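Local coordinates for iron-chelator utilization protein (Thermobifida fusca TM51, PDB 4YHB) that binds FAD and probably acts as a flavin-dependent siderophore-interacting reductase that helps release iron from ferric siderophores, at residues Val22-Arg27 with Ala98-Ile103; Arg157-Leu162 with Val168-Glu173; Leu183-Pro186 with Glu190-Trp193; Leu206-Leu211 with Arg236-Glu241. One frame throughout, in Å; residues are numbered along the deposited sequence.

Interaction 1: Val22-Arg27 with Ala98-Ile103; sequences VVNVRR and ARLLTI. Unlike the reference sequence in segment 98-103: Arg99 (reference Gly).
The side chain of Leu100, its CG anti to the carbonyl carbon (chi1 -74°), splits its two methyls between Val23 and Asn24. A chi1 of -178° sets CG2 of Val23 beside its own backbone N, and this methyl lies 4.2 Å from CD2 of Leu100. ND2 of Asn24 comes to 3.9 Å from CD1 of Leu100. In both pairs the side chains cross at about a right angle.

Val23 and Asn24 face the same way because they form a classic beta bulge opposite Asp36, while Arg99 and Leu100 make a G1 bulge opposite Asp95. Strand 32-38 runs between strands 17-29 and 100-106 in the antiparallel barrel of the FAD-binding domain, so this is a next-but-one contact: CA of Val23 and CA of Leu100 are 8.5 Å apart, and the side chains reach across the intervening strand.

The amide nitrogen of Asn24 finds its polar partner in the carboxylate of Asp36, which also accepts a hydrogen bond from OG1 of Thr102. Toward Leu100 the amide therefore makes plain van der Waals contact, and the small surface patch rests on one methyl-methyl contact and one amide-methyl contact.

Interaction 2: Arg157-Leu162 with Val168-Glu173; sequences RRIEEL and VTAFFE
Ile159 and Leu162 carry the helix side of this contact, and the turn that presents them starts at Arg157. There NE of Arg157 forms a salt bridge with OE2 of Glu161 at 2.9 Å; the oxygen is met on its syn side, and the nitrogen stands 33° out of the carboxylate plane. NH1 of Arg157 is bound in turn by the carbonyl of Val91 and the hydroxyl of Ser47, so the guanidinium also ties the helix to the flavin domain.

Ile159 points at the strand. With CG1 beside the backbone N and the chain extended beyond it (chi2 174°), its CD1 comes to the edge of the Phe172 ring, near the ring plane and 3.5 Å from CZ. The same methyl lies 4.2 Å from CB of Ala170, while CG1 rests against CG1 of Val168. Helix 152-161 and strand 167-174 belong to a beta-alpha-beta unit that begins with strand 142-147, and the short segments run nearly antiparallel, at 160°, with axes 10.8 Å apart.

Glu160 makes no contact with the strand; its OE1 forms salt bridges with Arg92 and Arg93. Leu162, which follows Glu161, places CD1 only 3.5 Å from CG2 of Val168, tighter than usual van der Waals contact, and its side chain also touches Tyr143 of strand 142-147.

Interaction 3: Leu183-Pro186 with Glu190-Trp193; sequences LDAP and EITW
Ala185 and Leu183 meet Ile191 and Trp193 through apolar contacts alone. The closest is between two methyls, CB of Ala185 and CD1 of Ile191, 3.9 Å apart. A trans chi2 of 168° straightens the Ile191 side chain and puts CD1 at its far end, against the loop. The same terminal methyl also approaches Leu183, whose CD1 is 4.4 Å away, so CD1 of Ile191 serves both loop residues.

The aliphatic-aromatic contact uses the other neighbour of that leucine methyl: CD1 of Leu183 stands 4.3 Å from CZ2 of Trp193, approaching the indole obliquely at its six-membered ring. The tryptophan reaches it by its far end, although its CB does not point at the loop.

Polar interactions lie in the loop backbone. Asp184 is the centre of an inverse gamma turn between the two apolar residues; its CB points away from the strand, and its backbone N is hydrogen-bonded to OE2 of Glu160.

The loop thus lies against strand 190-195, an outermost strand of the parallel sheet. Helix 152-161 meets it too, with Leu183 touching Ala156 and Glu160, and Ala185 touching Ile159. Phe172 of the adjacent strand 167-174 touches Leu183, Ile191 and Trp193, joining loop, helix and sheet edge in one apolar layer.

Interaction 4: Leu206-Leu211 with Arg236-Glu241; sequences LLLRAL and RRLLKE
Helix segments 206-211 and 236-241 run side by side in nearly the same direction, their axes 23° apart in angle and 11.3 Å at closest approach, with CA of Leu208 and CA of Leu238 separated by 8.8 Å. That spacing is bridged by leucine side chains.

Leu211 and Leu238 reach toward each other tip to tip. In each, CG is anti to the backbone N and chi2 is near 64°, and the two CD2 methyls meet at 3.9 Å; CG of Leu211 is also close to the Leu238 methyl. The CD2 of Leu238 has a second neighbour in CD1 of Leu208, at 4.2 Å, so this one methyl is shared by two leucines from the facing helix. Leu208 gets there by the end of its chain, since its CB does not point at the partner helix. A looser contact, 4.5 Å, joins CD2 of Leu211 to CD2 of Leu239, whose side chain also touches Phe250 and Val252 of strand 250-256.

Ile235, just before segment 236-241 on helix 229-241, extends the leucine cluster by touching Leu207, Leu208 and Leu211. In the other direction Ala210 and Leu207 pack on strand 167-174. Two near-parallel helices, packed on each other and resting on strands of a parallel sheet, are characteristic of the alpha/beta architecture of the NAD-ferredoxin reductase-like domain.

Interaction 1 lies in the FAD-binding barrel, whereas interactions 2, 3 and 4 lie in the second, alpha/beta domain. Interactions 2 and 3 are nearly continuous, their centres 6 Å apart: N of Ala170 lies 2.8 Å from O of Glu190, a probable hydrogen bond between neighbouring strands. Interaction 4 lies across the sheet from the helix of interaction 2; CB of Ala210 is 3.5 Å from CD1 of Phe171, whose neighbours Ala170 and Phe172 point to the other side. Interactions 1 and 4 are about 35 Å apart between centres, on opposite sides of the chain's centre. The bound FAD is about 12 Å from the side chain of Phe172 (interaction 2) and about 13 Å from that of Leu183 (interaction 3).

Interaction 1: Val22-Arg27 with Ala98-Ile103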
loop_
_atom_site.group_PDB
_atom_site.type_symbol
_atom_site.label_atom_id
_atom_site.label_comp_id
_atom_site.label_asym_id
_atom_site.label_seq_id
_atom_site.Cartn_x
_atom_site.Cartn_y
_atom_site.Cartn_z
ATOM N N VAL A 22 -11.694 13.468 -7.076
ATOM C CA VAL A 22 -12.142 12.143 -7.492
ATOM C C VAL A 22 -12.831 12.230 -8.860
ATOM O O VAL A 22 -13.781 12.986 -9.049
ATOM C CB VAL A 22 -13.103 11.525 -6.470
ATOM C CG1 VAL A 22 -13.575 10.157 -6.947
ATOM C CG2 VAL A 22 -12.447 11.424 -5.088
ATOM N N VAL A 23 -12.347 11.457 -9.816
ATOM C CA VAL A 23 -12.995 11.400 -11.123
ATOM C C VAL A 23 -13.766 10.086 -11.321
ATOM O O VAL A 23 -14.892 10.094 -11.829
ATOM C CB VAL A 23 -11.969 11.568 -12.239
ATOM C CG1 VAL A 23 -12.658 11.557 -13.586
ATOM C CG2 VAL A 23 -11.188 12.890 -12.034
ATOM N N ASN A 24 -13.151 8.973 -10.914
ATOM C CA ASN A 24 -13.779 7.651 -11.010
ATOM C C ASN A 24 -13.786 6.945 -9.659
ATOM O O ASN A 24 -12.835 7.077 -8.880
ATOM C CB ASN A 24 -13.055 6.771 -12.031
ATOM C CG ASN A 24 -12.844 7.469 -13.372
ATOM O OD1 ASN A 24 -13.738 8.145 -13.883
ATOM N ND2 ASN A 24 -11.660 7.298 -13.948
ATOM N N VAL A 25 -14.861 6.202 -9.390
ATOM C CA VAL A 25 -14.939 5.337 -8.208
ATOM C C VAL A 25 -15.369 3.949 -8.664
ATOM O O VAL A 25 -16.392 3.805 -9.351
ATOM C CB VAL A 25 -15.928 5.876 -7.153
ATOM C CG1 VAL A 25 -15.945 4.976 -5.911
ATOM C CG2 VAL A 25 -15.565 7.302 -6.749
ATOM N N ARG A 26 -14.573 2.936 -8.319
ATOM C CA ARG A 26 -14.883 1.555 -8.674
ATOM C C ARG A 26 -14.903 0.681 -7.407
ATOM O O ARG A 26 -13.874 0.501 -6.775
ATOM C CB ARG A 26 -13.854 1.020 -9.681
ATOM C CG ARG A 26 -13.874 1.711 -11.060
ATOM C CD ARG A 26 -12.538 1.611 -11.820
ATOM N NE ARG A 26 -12.048 0.244 -12.000
ATOM C CZ ARG A 26 -10.811 -0.068 -12.392
ATOM N NH1 ARG A 26 -9.923 0.889 -12.638
ATOM N NH2 ARG A 26 -10.455 -1.341 -12.528
ATOM N N ARG A 27 -16.072 0.180 -7.016
ATOM C CA ARG A 27 -16.140 -0.698 -5.850
ATOM C C ARG A 27 -15.774 -2.102 -6.312
ATOM O O ARG A 27 -16.637 -2.873 -6.734
ATOM C CB ARG A 27 -17.529 -0.661 -5.200
ATOM C CG ARG A 27 -17.675 -1.585 -3.965
ATOM C CD ARG A 27 -16.792 -1.136 -2.773
ATOM N NE ARG A 27 -17.322 0.091 -2.190
ATOM C CZ ARG A 27 -17.788 0.207 -0.953
ATOM N NH1 ARG A 27 -17.771 -0.828 -0.116
ATOM N NH2 ARG A 27 -18.271 1.372 -0.552
ATOM N N ALA A 98 -3.103 9.678 -19.066
ATOM C CA ALA A 98 -4.471 9.884 -18.600
ATOM C C ALA A 98 -4.522 10.964 -17.523
ATOM O O ALA A 98 -5.580 11.539 -17.251
ATOM C CB ALA A 98 -5.062 8.572 -18.066
ATOM N N ARG A 99 -3.363 11.222 -16.917
ATOM C CA ARG A 99 -3.223 12.169 -15.812
ATOM C C ARG A 99 -4.140 11.776 -14.667
ATOM O O ARG A 99 -4.921 12.588 -14.178
ATOM C CB ARG A 99 -3.516 13.602 -16.268
ATOM C CG ARG A 99 -2.628 14.051 -17.414
ATOM C CD ARG A 99 -2.695 15.557 -17.642
ATOM N NE ARG A 99 -1.396 16.179 -17.394
ATOM C CZ ARG A 99 -1.182 17.167 -16.529
ATOM N NH1 ARG A 99 -2.186 17.680 -15.825
ATOM N NH2 ARG A 99 0.042 17.650 -16.379
ATOM N N LEU A 100 -4.042 10.517 -14.257
ATOM C CA LEU A 100 -4.894 9.993 -13.192
ATOM C C LEU A 100 -4.082 9.178 -12.185
ATOM O O LEU A 100 -3.273 8.343 -12.573
ATOM C CB LEU A 100 -6.012 9.125 -13.779
ATOM C CG LEU A 100 -7.197 9.763 -14.510
ATOM C CD1 LEU A 100 -8.132 8.668 -15.048
ATOM C CD2 LEU A 100 -7.966 10.741 -13.613
ATOM N N LEU A 101 -4.303 9.443 -10.899
ATOM C CA LEU A 101 -3.677 8.702 -9.809
ATOM C C LEU A 101 -4.691 7.744 -9.214
ATOM O O LEU A 101 -5.731 8.186 -8.731
ATOM C CB LEU A 101 -3.163 9.659 -8.728
ATOM C CG LEU A 101 -2.794 9.066 -7.366
ATOM C CD1 LEU A 101 -1.690 8.025 -7.508
ATOM C CD2 LEU A 101 -2.391 10.168 -6.362
ATOM N N THR A 102 -4.388 6.444 -9.241
ATOM C CA THR A 102 -5.302 5.440 -8.704
ATOM C C THR A 102 -4.887 4.993 -7.300
ATOM O O THR A 102 -3.720 4.660 -7.053
ATOM C CB THR A 102 -5.388 4.204 -9.615
ATOM O OG1 THR A 102 -5.831 4.609 -10.910
ATOM C CG2 THR A 102 -6.376 3.179 -9.048
ATOM N N ILE A 103 -5.850 5.012 -6.387
ATOM C CA ILE A 103 -5.639 4.585 -5.011
ATOM C C ILE A 103 -6.678 3.549 -4.615
ATOM O O ILE A 103 -7.884 3.767 -4.814
ATOM C CB ILE A 103 -5.753 5.752 -4.013
ATOM C CG1 ILE A 103 -4.939 6.967 -4.467
ATOM C CG2 ILE A 103 -5.407 5.271 -2.580
ATOM C CD1 ILE A 103 -3.505 6.941 -4.102
#

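Interaction 2: Arg157-Leu162 with Val168-Glu173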
loop_
_atom_site.group_PDB
_atom_site.type_symbol
_atom_site.label_atom_id
_atom_site.label_comp_id
_atom_site.label_asym_id
_atom_site.label_seq_id
_atom_site.Cartn_x
_atom_site.Cartn_y
_atom_site.Cartn_z
ATOM N N ARG A 157 0.306 -4.409 -7.405
ATOM C CA ARG A 157 1.021 -3.588 -8.379
ATOM C C ARG A 157 2.335 -4.254 -8.763
ATOM O O ARG A 157 2.699 -4.284 -9.932
ATOM C CB ARG A 157 1.295 -2.178 -7.844
ATOM C CG ARG A 157 2.160 -1.368 -8.804
ATOM C CD ARG A 157 2.276 0.090 -8.414
ATOM N NE ARG A 157 3.256 0.780 -9.264
ATOM C CZ ARG A 157 3.614 2.050 -9.115
ATOM N NH1 ARG A 157 3.059 2.775 -8.152
ATOM N NH2 ARG A 157 4.523 2.599 -9.929
ATOM N N ARG A 158 3.038 -4.785 -7.769
ATOM C CA ARG A 158 4.278 -5.525 -7.991
ATOM C C ARG A 158 4.055 -6.718 -8.923
ATOM O O ARG A 158 4.740 -6.869 -9.938
ATOM C CB ARG A 158 4.849 -5.997 -6.657
ATOM C CG ARG A 158 6.079 -6.893 -6.758
ATOM C CD ARG A 158 7.160 -6.181 -7.518
ATOM N NE ARG A 158 8.481 -6.345 -6.918
ATOM C CZ ARG A 158 9.595 -5.958 -7.528
ATOM N NH1 ARG A 158 9.513 -5.403 -8.731
ATOM N NH2 ARG A 158 10.776 -6.114 -6.941
ATOM N N ILE A 159 3.079 -7.551 -8.580
ATOM C CA ILE A 159 2.763 -8.722 -9.384
ATOM C C ILE A 159 2.445 -8.355 -10.834
ATOM O O ILE A 159 2.925 -9.006 -11.761
ATOM C CB ILE A 159 1.581 -9.494 -8.780
ATOM C CG1 ILE A 159 2.027 -10.175 -7.497
ATOM C CG2 ILE A 159 1.077 -10.537 -9.741
ATOM C CD1 ILE A 159 0.910 -10.864 -6.731
ATOM N N GLU A 160 1.663 -7.300 -11.040
ATOM C CA GLU A 160 1.228 -6.976 -12.387
ATOM C C GLU A 160 2.347 -6.330 -13.218
ATOM O O GLU A 160 2.251 -6.267 -14.436
ATOM C CB GLU A 160 -0.025 -6.095 -12.336
ATOM C CG GLU A 160 -1.231 -6.893 -11.811
ATOM C CD GLU A 160 -2.568 -6.167 -11.904
ATOM O OE1 GLU A 160 -2.579 -4.905 -11.926
ATOM O OE2 GLU A 160 -3.610 -6.874 -11.936
ATOM N N GLU A 161 3.421 -5.896 -12.566
ATOM C CA GLU A 161 4.541 -5.258 -13.265
ATOM C C GLU A 161 5.719 -6.218 -13.503
ATOM O O GLU A 161 6.665 -5.895 -14.225
ATOM C CB GLU A 161 5.008 -4.021 -12.482
ATOM C CG GLU A 161 3.979 -2.895 -12.502
ATOM C CD GLU A 161 4.380 -1.664 -11.685
ATOM O OE1 GLU A 161 5.447 -1.688 -11.017
ATOM O OE2 GLU A 161 3.610 -0.673 -11.714
ATOM N N LEU A 162 5.655 -7.401 -12.903
ATOM C CA LEU A 162 6.706 -8.401 -13.073
ATOM C C LEU A 162 6.778 -8.913 -14.513
ATOM O O LEU A 162 5.747 -9.064 -15.173
ATOM C CB LEU A 162 6.482 -9.579 -12.117
ATOM C CG LEU A 162 6.769 -9.323 -10.638
ATOM C CD1 LEU A 162 6.401 -10.528 -9.800
ATOM C CD2 LEU A 162 8.234 -8.954 -10.425
ATOM N N VAL A 168 6.344 -16.311 -8.895
ATOM C CA VAL A 168 5.676 -15.626 -7.798
ATOM C C VAL A 168 5.027 -16.616 -6.856
ATOM O O VAL A 168 4.339 -17.541 -7.289
ATOM C CB VAL A 168 4.580 -14.664 -8.296
ATOM C CG1 VAL A 168 3.984 -13.895 -7.125
ATOM C CG2 VAL A 168 5.121 -13.721 -9.330
ATOM N N THR A 169 5.255 -16.427 -5.566
ATOM C CA THR A 169 4.480 -17.120 -4.551
ATOM C C THR A 169 3.875 -16.052 -3.654
ATOM O O THR A 169 4.604 -15.291 -3.016
ATOM C CB THR A 169 5.334 -18.100 -3.720
ATOM O OG1 THR A 169 5.774 -19.177 -4.556
ATOM C CG2 THR A 169 4.526 -18.677 -2.577
ATOM N N ALA A 170 2.551 -15.972 -3.620
ATOM C CA ALA A 170 1.889 -14.907 -2.870
ATOM C C ALA A 170 0.839 -15.448 -1.910
ATOM O O ALA A 170 0.115 -16.396 -2.220
ATOM C CB ALA A 170 1.255 -13.891 -3.832
ATOM N N PHE A 171 0.787 -14.843 -0.731
ATOM C CA PHE A 171 -0.221 -15.144 0.268
ATOM C C PHE A 171 -0.906 -13.837 0.665
ATOM O O PHE A 171 -0.289 -12.955 1.234
ATOM C CB PHE A 171 0.405 -15.823 1.481
ATOM C CG PHE A 171 1.011 -17.161 1.171
ATOM C CD1 PHE A 171 0.208 -18.286 1.043
ATOM C CD2 PHE A 171 2.374 -17.293 0.992
ATOM C CE1 PHE A 171 0.757 -19.529 0.751
ATOM C CE2 PHE A 171 2.934 -18.538 0.701
ATOM C CZ PHE A 171 2.122 -19.651 0.575
ATOM N N PHE A 172 -2.181 -13.712 0.330
ATOM C CA PHE A 172 -2.929 -12.495 0.613
ATOM C C PHE A 172 -4.035 -12.788 1.622
ATOM O O PHE A 172 -4.932 -13.592 1.349
ATOM C CB PHE A 172 -3.518 -11.933 -0.680
ATOM C CG PHE A 172 -2.486 -11.515 -1.684
ATOM C CD1 PHE A 172 -1.300 -10.922 -1.274
ATOM C CD2 PHE A 172 -2.701 -11.708 -3.043
ATOM C CE1 PHE A 172 -0.338 -10.523 -2.206
ATOM C CE2 PHE A 172 -1.744 -11.308 -3.983
ATOM C CZ PHE A 172 -0.567 -10.714 -3.559
ATOM N N GLU A 173 -3.954 -12.165 2.790
ATOM C CA GLU A 173 -4.987 -12.296 3.808
ATOM C C GLU A 173 -6.096 -11.286 3.565
ATOM O O GLU A 173 -5.840 -10.084 3.505
ATOM C CB GLU A 173 -4.396 -12.088 5.195
ATOM C CG GLU A 173 -5.411 -12.093 6.331
ATOM C CD GLU A 173 -4.844 -11.432 7.570
ATOM O OE1 GLU A 173 -3.618 -11.568 7.786
ATOM O OE2 GLU A 173 -5.600 -10.761 8.312
#

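Interaction 3: Leu183-Pro186 with Glu190-Trp193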
loop_
_atom_site.group_PDB
_atom_site.type_symbol
_atom_site.label_atom_id
_atom_site.label_comp_id
_atom_site.label_asym_id
_atom_site.label_seq_id
_atom_site.Cartn_x
_atom_site.Cartn_y
_atom_site.Cartn_z
ATOM N N LEU A 183 -5.933 -10.962 -10.637
ATOM C CA LEU A 183 -4.687 -10.244 -10.877
ATOM C C LEU A 183 -4.006 -10.680 -12.172
ATOM O O LEU A 183 -4.037 -11.859 -12.531
ATOM C CB LEU A 183 -3.739 -10.450 -9.695
ATOM C CG LEU A 183 -4.230 -9.952 -8.332
ATOM C CD1 LEU A 183 -3.200 -10.262 -7.261
ATOM C CD2 LEU A 183 -4.511 -8.446 -8.383
ATOM N N ASP A 184 -3.381 -9.730 -12.860
ATOM C CA ASP A 184 -2.625 -10.032 -14.074
ATOM C C ASP A 184 -1.202 -10.445 -13.713
ATOM O O ASP A 184 -0.284 -9.629 -13.717
ATOM C CB ASP A 184 -2.602 -8.829 -15.019
ATOM C CG ASP A 184 -2.276 -9.216 -16.454
ATOM O OD1 ASP A 184 -1.849 -10.371 -16.689
ATOM O OD2 ASP A 184 -2.439 -8.360 -17.348
ATOM N N ALA A 185 -1.032 -11.722 -13.406
ATOM C CA ALA A 185 0.221 -12.236 -12.876
ATOM C C ALA A 185 1.008 -12.978 -13.955
ATOM O O ALA A 185 0.422 -13.429 -14.947
ATOM C CB ALA A 185 -0.060 -13.150 -11.696
ATOM N N PRO A 186 2.335 -13.106 -13.770
ATOM C CA PRO A 186 3.120 -13.918 -14.702
ATOM C C PRO A 186 2.606 -15.349 -14.769
ATOM O O PRO A 186 1.924 -15.815 -13.848
ATOM C CB PRO A 186 4.530 -13.877 -14.108
ATOM C CG PRO A 186 4.568 -12.610 -13.310
ATOM C CD PRO A 186 3.184 -12.474 -12.743
ATOM N N GLU A 190 1.780 -18.509 -8.274
ATOM C CA GLU A 190 1.014 -19.207 -7.256
ATOM C C GLU A 190 0.486 -18.215 -6.231
ATOM O O GLU A 190 1.236 -17.699 -5.400
ATOM C CB GLU A 190 1.862 -20.277 -6.583
ATOM C CG GLU A 190 2.295 -21.385 -7.531
ATOM C CD GLU A 190 2.794 -22.613 -6.797
ATOM O OE1 GLU A 190 2.928 -22.551 -5.551
ATOM O OE2 GLU A 190 3.043 -23.641 -7.465
ATOM N N ILE A 191 -0.812 -17.949 -6.305
ATOM C CA ILE A 191 -1.429 -16.941 -5.460
ATOM C C ILE A 191 -2.482 -17.572 -4.571
ATOM O O ILE A 191 -3.446 -18.160 -5.052
ATOM C CB ILE A 191 -2.060 -15.828 -6.304
ATOM C CG1 ILE A 191 -0.995 -15.152 -7.167
ATOM C CG2 ILE A 191 -2.760 -14.822 -5.404
ATOM C CD1 ILE A 191 -1.568 -14.255 -8.236
ATOM N N THR A 192 -2.282 -17.464 -3.265
ATOM C CA THR A 192 -3.194 -18.063 -2.312
ATOM C C THR A 192 -3.893 -16.987 -1.516
ATOM O O THR A 192 -3.254 -16.111 -0.927
ATOM C CB THR A 192 -2.460 -19.019 -1.360
ATOM O OG1 THR A 192 -1.827 -20.043 -2.133
ATOM C CG2 THR A 192 -3.426 -19.658 -0.379
ATOM N N TRP A 193 -5.212 -17.048 -1.515
ATOM C CA TRP A 193 -6.003 -16.118 -0.741
ATOM C C TRP A 193 -6.343 -16.774 0.588
ATOM O O TRP A 193 -6.941 -17.855 0.629
ATOM C CB TRP A 193 -7.265 -15.712 -1.514
ATOM C CG TRP A 193 -6.951 -15.026 -2.814
ATOM C CD1 TRP A 193 -6.806 -15.613 -4.046
ATOM C CD2 TRP A 193 -6.731 -13.618 -3.015
ATOM N NE1 TRP A 193 -6.507 -14.655 -4.993
ATOM C CE2 TRP A 193 -6.458 -13.429 -4.387
ATOM C CE3 TRP A 193 -6.740 -12.507 -2.166
ATOM C CZ2 TRP A 193 -6.198 -12.170 -4.926
ATOM C CZ3 TRP A 193 -6.488 -11.259 -2.705
ATOM C CH2 TRP A 193 -6.217 -11.103 -4.072
#

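Interaction 4: Leu206-Leu211 with Arg236-Glu241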
loop_
_atom_site.group_PDB
_atom_site.type_symbol
_atom_site.label_atom_id
_atom_site.label_comp_id
_atom_site.label_asym_id
_atom_site.label_seq_id
_atom_site.Cartn_x
_atom_site.Cartn_y
_atom_site.Cartn_z
ATOM N N LEU A 206 -2.366 -15.777 10.078
ATOM C CA LEU A 206 -2.502 -16.486 8.798
ATOM C C LEU A 206 -1.291 -16.322 7.884
ATOM O O LEU A 206 -0.876 -17.275 7.230
ATOM C CB LEU A 206 -3.761 -16.014 8.053
ATOM C CG LEU A 206 -5.114 -16.542 8.535
ATOM C CD1 LEU A 206 -6.252 -15.703 7.944
ATOM C CD2 LEU A 206 -5.276 -18.006 8.160
ATOM N N LEU A 207 -0.716 -15.121 7.838
ATOM C CA LEU A 207 0.443 -14.891 6.977
ATOM C C LEU A 207 1.679 -15.649 7.468
ATOM O O LEU A 207 2.391 -16.274 6.677
ATOM C CB LEU A 207 0.765 -13.394 6.879
ATOM C CG LEU A 207 -0.281 -12.574 6.122
ATOM C CD1 LEU A 207 0.102 -11.097 6.090
ATOM C CD2 LEU A 207 -0.442 -13.104 4.724
ATOM N N LEU A 208 1.936 -15.570 8.771
ATOM C CA LEU A 208 3.053 -16.284 9.379
ATOM C C LEU A 208 2.922 -17.788 9.145
ATOM O O LEU A 208 3.882 -18.458 8.761
ATOM C CB LEU A 208 3.119 -15.994 10.878
ATOM C CG LEU A 208 4.158 -16.782 11.681
ATOM C CD1 LEU A 208 5.574 -16.396 11.261
ATOM C CD2 LEU A 208 3.948 -16.556 13.165
ATOM N N ARG A 209 1.720 -18.307 9.365
ATOM C CA ARG A 209 1.460 -19.736 9.203
ATOM C C ARG A 209 1.708 -20.184 7.770
ATOM O O ARG A 209 2.281 -21.245 7.549
ATOM C CB ARG A 209 0.030 -20.075 9.616
ATOM C CG ARG A 209 -0.201 -20.028 11.118
ATOM C CD ARG A 209 -1.637 -20.426 11.460
ATOM N NE ARG A 209 -1.931 -20.216 12.873
ATOM C CZ ARG A 209 -1.691 -21.107 13.829
ATOM N NH1 ARG A 209 -1.158 -22.284 13.525
ATOM N NH2 ARG A 209 -1.991 -20.823 15.090
ATOM N N ALA A 210 1.294 -19.377 6.793
ATOM C CA ALA A 210 1.530 -19.718 5.388
ATOM C C ALA A 210 3.021 -19.690 5.042
ATOM O O ALA A 210 3.518 -20.559 4.322
ATOM C CB ALA A 210 0.761 -18.771 4.475
ATOM N N LEU A 211 3.725 -18.682 5.550
ATOM C CA LEU A 211 5.168 -18.548 5.346
ATOM C C LEU A 211 5.945 -19.741 5.920
ATOM O O LEU A 211 6.873 -20.256 5.286
ATOM C CB LEU A 211 5.673 -17.257 5.987
ATOM C CG LEU A 211 7.155 -16.938 5.789
ATOM C CD1 LEU A 211 7.474 -16.730 4.320
ATOM C CD2 LEU A 211 7.534 -15.711 6.600
ATOM N N ARG A 236 9.377 -11.183 10.365
ATOM C CA ARG A 236 10.706 -10.571 10.321
ATOM C C ARG A 236 11.736 -11.489 10.996
ATOM O O ARG A 236 12.780 -11.804 10.425
ATOM C CB ARG A 236 10.661 -9.195 10.997
ATOM C CG ARG A 236 11.991 -8.483 11.155
ATOM C CD ARG A 236 11.809 -7.117 11.854
ATOM N NE ARG A 236 11.070 -6.148 11.036
ATOM C CZ ARG A 236 9.799 -5.788 11.232
ATOM N NH1 ARG A 236 9.089 -6.310 12.223
ATOM N NH2 ARG A 236 9.231 -4.897 10.428
ATOM N N ARG A 237 11.396 -11.943 12.200
ATOM C CA ARG A 237 12.263 -12.804 12.998
ATOM C C ARG A 237 12.589 -14.110 12.273
ATOM O O ARG A 237 13.740 -14.554 12.252
ATOM C CB ARG A 237 11.619 -13.100 14.356
ATOM C CG ARG A 237 11.666 -11.936 15.317
ATOM C CD ARG A 237 11.008 -12.299 16.666
ATOM N NE ARG A 237 9.547 -12.247 16.642
ATOM C CZ ARG A 237 8.757 -13.163 17.182
ATOM N NH1 ARG A 237 9.278 -14.258 17.721
ATOM N NH2 ARG A 237 7.444 -12.999 17.122
ATOM N N LEU A 238 11.583 -14.699 11.643
ATOM C CA LEU A 238 11.752 -15.963 10.944
ATOM C C LEU A 238 12.727 -15.812 9.780
ATOM O O LEU A 238 13.574 -16.675 9.547
ATOM C CB LEU A 238 10.397 -16.466 10.456
ATOM C CG LEU A 238 10.321 -17.895 9.940
ATOM C CD1 LEU A 238 10.624 -18.879 11.067
ATOM C CD2 LEU A 238 8.946 -18.143 9.358
ATOM N N LEU A 239 12.612 -14.701 9.060
ATOM C CA LEU A 239 13.484 -14.429 7.925
ATOM C C LEU A 239 14.925 -14.197 8.362
ATOM O O LEU A 239 15.862 -14.644 7.704
ATOM C CB LEU A 239 12.977 -13.214 7.143
ATOM C CG LEU A 239 11.598 -13.381 6.502
ATOM C CD1 LEU A 239 11.091 -12.056 5.938
ATOM C CD2 LEU A 239 11.652 -14.435 5.415
ATOM N N LYS A 240 15.096 -13.487 9.470
ATOM C CA LYS A 240 16.426 -13.184 9.979
ATOM C C LYS A 240 17.093 -14.435 10.550
ATOM O O LYS A 240 18.302 -14.632 10.389
ATOM C CB LYS A 240 16.355 -12.084 11.038
ATOM C CG LYS A 240 16.346 -10.676 10.462
ATOM C CD LYS A 240 15.556 -9.719 11.337
ATOM C CE LYS A 240 15.958 -9.822 12.801
ATOM N NZ LYS A 240 15.202 -8.839 13.638
ATOM N N GLU A 241 16.298 -15.278 11.207
ATOM C CA GLU A 241 16.804 -16.512 11.806
ATOM C C GLU A 241 17.284 -17.510 10.758
ATOM O O GLU A 241 18.045 -18.424 11.069
ATOM C CB GLU A 241 15.735 -17.165 12.679
ATOM C CG GLU A 241 15.473 -16.444 13.983
ATOM C CD GLU A 241 14.445 -17.158 14.835
ATOM O OE1 GLU A 241 13.884 -18.174 14.364
ATOM O OE2 GLU A 241 14.200 -16.703 15.972
#